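Local structure of TetR family transcriptional repressor LfrR (Mycobacterium smegmatis, 2WGB) at residues A[87-92]-A[130-135]; A[103-108]-A[120-125]. The protein represses transcription of the lfrRA operon by binding directly to the lfrR-lfrA promoter region. One frame throughout, in Å; residues are numbered along the deposited sequence.

Contact 1 (A[87-92]-A[130-135]); sequences AALRRV and VEVLNR
Leu89 and Val132 have the closest CA atoms (6.8 Å) of two helical segments, 87-92 and 130-135, whose axes come within 10.2 Å and run roughly antiparallel, at 148° between their N-to-C directions. No hydrogen bond crosses between them, so the evidence for the contact is apolar packing. Val132 points at the facing helix and spreads its two methyls over three residues: CG2 lies 4.3 Å from Ala88 CB, while CG1 approaches Leu89 CD1 and, at 4.4 Å, Val92 CG2. Leu89 starts off to one side; with CG anti to its backbone nitrogen (chi1 -173°), its branch swings back so that CD1 meets Leu133 CD2 at 4.1 Å. At the solvent-exposed margin Arg135, bent at chi2 and chi3, brings NH1 to 3.7 Å from Ala88 CB. The guanidinium is held from elsewhere, NH2 by Gly83 O and NH1 by Pro80 O, which ties the end of helix 127-135 to the connection preceding helix 85-97. Phe152 of helix 147-164 touches both Val92 and Leu133, and Leu89 also packs on Ile185 of the second subunit. Such antiparallel packing of aliphatic helix faces is characteristic of the all-helical C-terminal domain of TetR-family repressors.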
loop_
_atom_site.group_PDB
_atom_site.type_symbol
_atom_site.label_atom_id
_atom_site.label_comp_id
_atom_site.label_asym_id
_atom_site.label_seq_id
_atom_site.Cartn_x
_atom_site.Cartn_y
_atom_site.Cartn_z
ATOM N N ALA A 87 20.493 12.375 -7.183
ATOM C CA ALA A 87 20.011 13.440 -6.315
ATOM C C ALA A 87 18.543 13.737 -6.587
ATOM O O ALA A 87 17.764 13.976 -5.659
ATOM C CB ALA A 87 20.865 14.706 -6.498
ATOM N N ALA A 88 18.162 13.724 -7.862
ATOM C CA ALA A 88 16.773 13.970 -8.247
ATOM C C ALA A 88 15.821 12.904 -7.669
ATOM O O ALA A 88 14.748 13.214 -7.142
ATOM C CB ALA A 88 16.658 14.045 -9.768
ATOM N N LEU A 89 16.222 11.644 -7.752
ATOM C CA LEU A 89 15.416 10.571 -7.175
ATOM C C LEU A 89 15.231 10.747 -5.662
ATOM O O LEU A 89 14.144 10.518 -5.132
ATOM C CB LEU A 89 16.047 9.213 -7.481
ATOM C CG LEU A 89 15.217 7.996 -7.075
ATOM C CD1 LEU A 89 13.833 8.019 -7.741
ATOM C CD2 LEU A 89 15.973 6.750 -7.467
ATOM N N ARG A 90 16.293 11.138 -4.961
ATOM C CA ARG A 90 16.195 11.357 -3.524
ATOM C C ARG A 90 15.208 12.471 -3.181
ATOM O O ARG A 90 14.426 12.348 -2.247
ATOM C CB ARG A 90 17.562 11.664 -2.900
ATOM C CG ARG A 90 17.443 12.024 -1.424
ATOM C CD ARG A 90 18.785 12.266 -0.742
ATOM N NE ARG A 90 18.619 12.262 0.710
ATOM C CZ ARG A 90 18.894 11.221 1.487
ATOM N NH1 ARG A 90 19.366 10.106 0.954
ATOM N NH2 ARG A 90 18.703 11.298 2.797
ATOM N N ARG A 91 15.254 13.569 -3.932
ATOM C CA ARG A 91 14.284 14.648 -3.750
ATOM C C ARG A 91 12.851 14.150 -3.976
ATOM O O ARG A 91 11.939 14.521 -3.249
ATOM C CB ARG A 91 14.572 15.832 -4.693
ATOM C CG ARG A 91 15.880 16.565 -4.417
ATOM C CD ARG A 91 15.911 17.943 -5.086
ATOM N NE ARG A 91 15.727 17.844 -6.527
ATOM C CZ ARG A 91 16.708 17.671 -7.404
ATOM N NH1 ARG A 91 17.966 17.589 -7.002
ATOM N NH2 ARG A 91 16.427 17.586 -8.688
ATOM N N VAL A 92 12.660 13.321 -4.996
ATOM C CA VAL A 92 11.356 12.712 -5.250
ATOM C C VAL A 92 10.870 11.851 -4.068
ATOM O O VAL A 92 9.755 12.034 -3.555
ATOM C CB VAL A 92 11.378 11.895 -6.559
ATOM C CG1 VAL A 92 10.179 10.934 -6.630
ATOM C CG2 VAL A 92 11.391 12.838 -7.751
ATOM N N VAL A 130 7.648 8.600 -13.194
ATOM C CA VAL A 130 7.970 7.586 -14.195
ATOM C C VAL A 130 9.189 8.003 -15.015
ATOM O O VAL A 130 10.062 7.189 -15.317
ATOM C CB VAL A 130 6.784 7.348 -15.174
ATOM C CG1 VAL A 130 7.205 6.439 -16.314
ATOM C CG2 VAL A 130 5.583 6.760 -14.432
ATOM N N GLU A 131 9.244 9.276 -15.382
ATOM C CA GLU A 131 10.339 9.748 -16.227
ATOM C C GLU A 131 11.687 9.776 -15.496
ATOM O O GLU A 131 12.714 9.459 -16.087
ATOM C CB GLU A 131 10.015 11.104 -16.846
ATOM C CG GLU A 131 8.896 11.047 -17.902
ATOM C CD GLU A 131 9.155 10.014 -19.001
ATOM O OE1 GLU A 131 10.307 9.919 -19.489
ATOM O OE2 GLU A 131 8.200 9.296 -19.384
ATOM N N VAL A 132 11.684 10.128 -14.216
ATOM C CA VAL A 132 12.927 10.055 -13.443
ATOM C C VAL A 132 13.396 8.610 -13.285
ATOM O O VAL A 132 14.592 8.330 -13.386
ATOM C CB VAL A 132 12.849 10.789 -12.068
ATOM C CG1 VAL A 132 11.949 10.051 -11.093
ATOM C CG2 VAL A 132 14.249 10.943 -11.472
ATOM N N LEU A 133 12.462 7.685 -13.067
ATOM C CA LEU A 133 12.812 6.258 -12.984
ATOM C C LEU A 133 13.417 5.745 -14.285
ATOM O O LEU A 133 14.362 4.944 -14.279
ATOM C CB LEU A 133 11.588 5.405 -12.622
ATOM C CG LEU A 133 10.999 5.639 -11.233
ATOM C CD1 LEU A 133 9.634 4.945 -11.116
ATOM C CD2 LEU A 133 11.962 5.182 -10.120
ATOM N N ASN A 134 12.858 6.198 -15.402
ATOM C CA ASN A 134 13.358 5.836 -16.721
ATOM C C ASN A 134 14.778 6.362 -16.907
ATOM O O ASN A 134 15.646 5.684 -17.460
ATOM C CB ASN A 134 12.465 6.427 -17.817
ATOM C CG ASN A 134 11.141 5.707 -17.965
ATOM O OD1 ASN A 134 10.930 4.628 -17.407
ATOM N ND2 ASN A 134 10.236 6.303 -18.742
ATOM N N ARG A 135 15.007 7.584 -16.440
ATOM C CA ARG A 135 16.317 8.218 -16.545
ATOM C C ARG A 135 17.365 7.371 -15.806
ATOM O O ARG A 135 18.542 7.384 -16.150
ATOM C CB ARG A 135 16.233 9.642 -15.965
ATOM C CG ARG A 135 17.392 10.564 -16.301
ATOM C CD ARG A 135 16.927 12.018 -16.476
ATOM N NE ARG A 135 16.628 12.713 -15.220
ATOM C CZ ARG A 135 17.533 13.385 -14.506
ATOM N NH1 ARG A 135 17.181 14.000 -13.381
ATOM N NH2 ARG A 135 18.793 13.439 -14.913
#

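Contact 2 (A[103-108]-A[120-125]); sequences VLFVYY and AYFDIG
Tyr107 N donates to Ile124 O at 3.0 Å, the one direct hydrogen bond between these segments; it is nearly straight (168°) and lies in the carbonyl plane. Ile124 also packs through its side chain, CG2 on Val106 CG2 and CD1 on Phe105 CB at 3.8 Å. The buried rings of Phe105 and Phe122 form a T-shaped pair: the edge of Phe122 is directed at one face of Phe105, with planes at 89° and centroids 5.5 Å apart. Both carry CG anti to the carbonyl carbon (chi1 -66° in Phe105), which brings the rings together. In the Tyr107 conformer described, one of two, Ala120 CA makes an off-centre CH-pi contact 4.2 Å from the ring centroid, and a water joins Tyr107 OH to Ala120 O. Another water accepts from Ile124 N and donates to Phe105 O at 2.6 Å; a third links Tyr108 N to Ile124 O. Farther out, Met24 of helix 10-29 touches both phenylalanines, and His68 NE2 bonds to Phe122 O. Thus the loop before helix 116-122 folds back on that helix's C-terminal end, where Asp123 has positive phi, beside helix 10-29 of the N-terminal DNA-binding region of this TetR-type fold.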
loop_
_atom_site.group_PDB
_atom_site.type_symbol
_atom_site.label_atom_id
_atom_site.label_comp_id
_atom_site.label_asym_id
_atom_site.label_seq_id
_atom_site.Cartn_x
_atom_site.Cartn_y
_atom_site.Cartn_z
ATOM N N VAL A 103 0.148 8.838 -0.733
ATOM C CA VAL A 103 0.835 7.834 -1.566
ATOM C C VAL A 103 0.062 6.512 -1.662
ATOM O O VAL A 103 0.288 5.723 -2.582
ATOM C CB VAL A 103 2.284 7.515 -1.097
ATOM C CG1 VAL A 103 3.162 8.756 -1.136
ATOM C CG2 VAL A 103 2.289 6.849 0.287
ATOM N N LEU A 104 -0.841 6.278 -0.716
ATOM C CA LEU A 104 -1.664 5.065 -0.724
ATOM C C LEU A 104 -2.669 5.060 -1.872
ATOM O O LEU A 104 -3.132 3.996 -2.286
ATOM C CB LEU A 104 -2.419 4.939 0.598
ATOM C CG LEU A 104 -1.568 4.896 1.872
ATOM C CD1 LEU A 104 -2.459 4.957 3.094
ATOM C CD2 LEU A 104 -0.731 3.627 1.902
ATOM N N PHE A 105 -2.998 6.246 -2.389
ATOM C CA PHE A 105 -4.066 6.378 -3.387
ATOM C C PHE A 105 -3.623 6.572 -4.835
ATOM O O PHE A 105 -4.462 6.797 -5.713
ATOM C CB PHE A 105 -5.045 7.489 -2.975
ATOM C CG PHE A 105 -5.816 7.158 -1.723
ATOM C CD1 PHE A 105 -7.051 6.534 -1.797
ATOM C CD2 PHE A 105 -5.285 7.441 -0.470
ATOM C CE1 PHE A 105 -7.754 6.202 -0.637
ATOM C CE2 PHE A 105 -5.983 7.118 0.686
ATOM C CZ PHE A 105 -7.218 6.497 0.599
ATOM N N VAL A 106 -2.323 6.468 -5.098
ATOM C CA VAL A 106 -1.807 6.650 -6.469
ATOM C C VAL A 106 -2.556 5.730 -7.454
ATOM O O VAL A 106 -2.734 4.538 -7.198
ATOM C CB VAL A 106 -0.268 6.447 -6.512
ATOM C CG1 VAL A 106 0.259 6.433 -7.937
ATOM C CG2 VAL A 106 0.415 7.548 -5.692
ATOM N N TYR A 107 -3.003 6.299 -8.572
ATOM C CA TYR A 107 -3.902 5.595 -9.494
ATOM C C TYR A 107 -3.303 4.292 -10.036
ATOM O O TYR A 107 -3.974 3.262 -10.068
ATOM C CB TYR A 107 -4.302 6.510 -10.662
ATOM C CG TYR A 107 -5.708 6.287 -11.216
ATOM C CD1 TYR A 107 -6.377 7.310 -11.868
ATOM C CD2 TYR A 107 -6.366 5.070 -11.070
ATOM C CE1 TYR A 107 -7.658 7.135 -12.370
ATOM C CE2 TYR A 107 -7.660 4.881 -11.576
ATOM C CZ TYR A 107 -8.297 5.926 -12.223
ATOM O OH TYR A 107 -9.571 5.772 -12.736
ATOM N N TYR A 108 -2.043 4.329 -10.448
ATOM C CA TYR A 108 -1.426 3.161 -11.088
ATOM C C TYR A 108 -1.186 1.972 -10.146
ATOM O O TYR A 108 -1.220 0.810 -10.576
ATOM C CB TYR A 108 -0.110 3.557 -11.771
ATOM C CG TYR A 108 0.447 2.477 -12.676
ATOM C CD1 TYR A 108 1.520 1.692 -12.278
ATOM C CD2 TYR A 108 -0.106 2.237 -13.929
ATOM C CE1 TYR A 108 2.033 0.705 -13.105
ATOM C CE2 TYR A 108 0.405 1.244 -14.764
ATOM C CZ TYR A 108 1.476 0.484 -14.340
ATOM O OH TYR A 108 1.998 -0.497 -15.154
ATOM N N ALA A 120 -9.808 6.201 -7.802
ATOM C CA ALA A 120 -10.287 6.711 -9.088
ATOM C C ALA A 120 -10.798 8.156 -8.967
ATOM O O ALA A 120 -10.600 8.976 -9.867
ATOM C CB ALA A 120 -11.386 5.786 -9.661
ATOM N N TYR A 121 -11.457 8.462 -7.855
ATOM C CA TYR A 121 -11.988 9.803 -7.621
ATOM C C TYR A 121 -10.865 10.852 -7.481
ATOM O O TYR A 121 -10.896 11.903 -8.119
ATOM C CB TYR A 121 -12.895 9.813 -6.373
ATOM C CG TYR A 121 -13.415 11.198 -6.033
ATOM C CD1 TYR A 121 -14.421 11.786 -6.786
ATOM C CD2 TYR A 121 -12.873 11.928 -4.983
ATOM C CE1 TYR A 121 -14.889 13.055 -6.490
ATOM C CE2 TYR A 121 -13.332 13.191 -4.679
ATOM C CZ TYR A 121 -14.339 13.749 -5.429
ATOM O OH TYR A 121 -14.794 15.010 -5.118
ATOM N N PHE A 122 -9.883 10.566 -6.636
ATOM C CA PHE A 122 -8.723 11.440 -6.505
ATOM C C PHE A 122 -7.912 11.560 -7.799
ATOM O O PHE A 122 -7.394 12.637 -8.093
ATOM C CB PHE A 122 -7.814 10.975 -5.369
ATOM C CG PHE A 122 -8.433 11.122 -3.995
ATOM C CD1 PHE A 122 -9.121 12.280 -3.649
ATOM C CD2 PHE A 122 -8.321 10.111 -3.067
ATOM C CE1 PHE A 122 -9.700 12.419 -2.389
ATOM C CE2 PHE A 122 -8.904 10.236 -1.805
ATOM C CZ PHE A 122 -9.588 11.392 -1.468
ATOM N N ASP A 123 -7.779 10.453 -8.532
ATOM C CA ASP A 123 -7.096 10.444 -9.844
ATOM C C ASP A 123 -5.703 11.091 -9.754
ATOM O O ASP A 123 -5.456 12.178 -10.285
ATOM C CB ASP A 123 -7.968 11.130 -10.900
ATOM C CG ASP A 123 -7.521 10.832 -12.327
ATOM O OD1 ASP A 123 -6.501 10.134 -12.510
ATOM O OD2 ASP A 123 -8.201 11.310 -13.266
ATOM N N ILE A 124 -4.797 10.383 -9.087
ATOM C CA ILE A 124 -3.445 10.860 -8.825
ATOM C C ILE A 124 -2.463 10.154 -9.768
ATOM O O ILE A 124 -2.193 8.958 -9.604
ATOM C CB ILE A 124 -3.061 10.544 -7.355
ATOM C CG1 ILE A 124 -4.049 11.200 -6.383
ATOM C CG2 ILE A 124 -1.640 11.011 -7.042
ATOM C CD1 ILE A 124 -4.004 10.578 -4.964
ATOM N N GLY A 125 -1.938 10.884 -10.752
ATOM C CA GLY A 125 -1.019 10.303 -11.722
ATOM C C GLY A 125 0.437 10.386 -11.297
ATOM O O GLY A 125 0.727 10.784 -10.167
HETATM O O HOH W 1 -5.562 7.952 -7.741
HETATM O O HOH W 2 -10.730 8.207 -12.518
HETATM O O HOH W 3 -0.814 6.820 -11.100
#

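Along the chain the order is 87-92, 103-108, 120-125, 130-135, so both segments of contact 2 fall between those of contact 1. Helices 85-97, 116-122 and 127-135 succeed one another: contact 1 pairs the first with the third, whereas contact 2 joins the end of the second to the loop that precedes it. Their centres are 19 Å apart and their nearest atoms about 7 Å, so they do not touch. Helix 147-164 reaches both, through Phe152 at contact 1 and Trp153 at contact 2. Contact 2 adjoins helices 10-29 and 56-78, so it lies on the side of the DNA-binding region, while contact 1 lies near the second subunit.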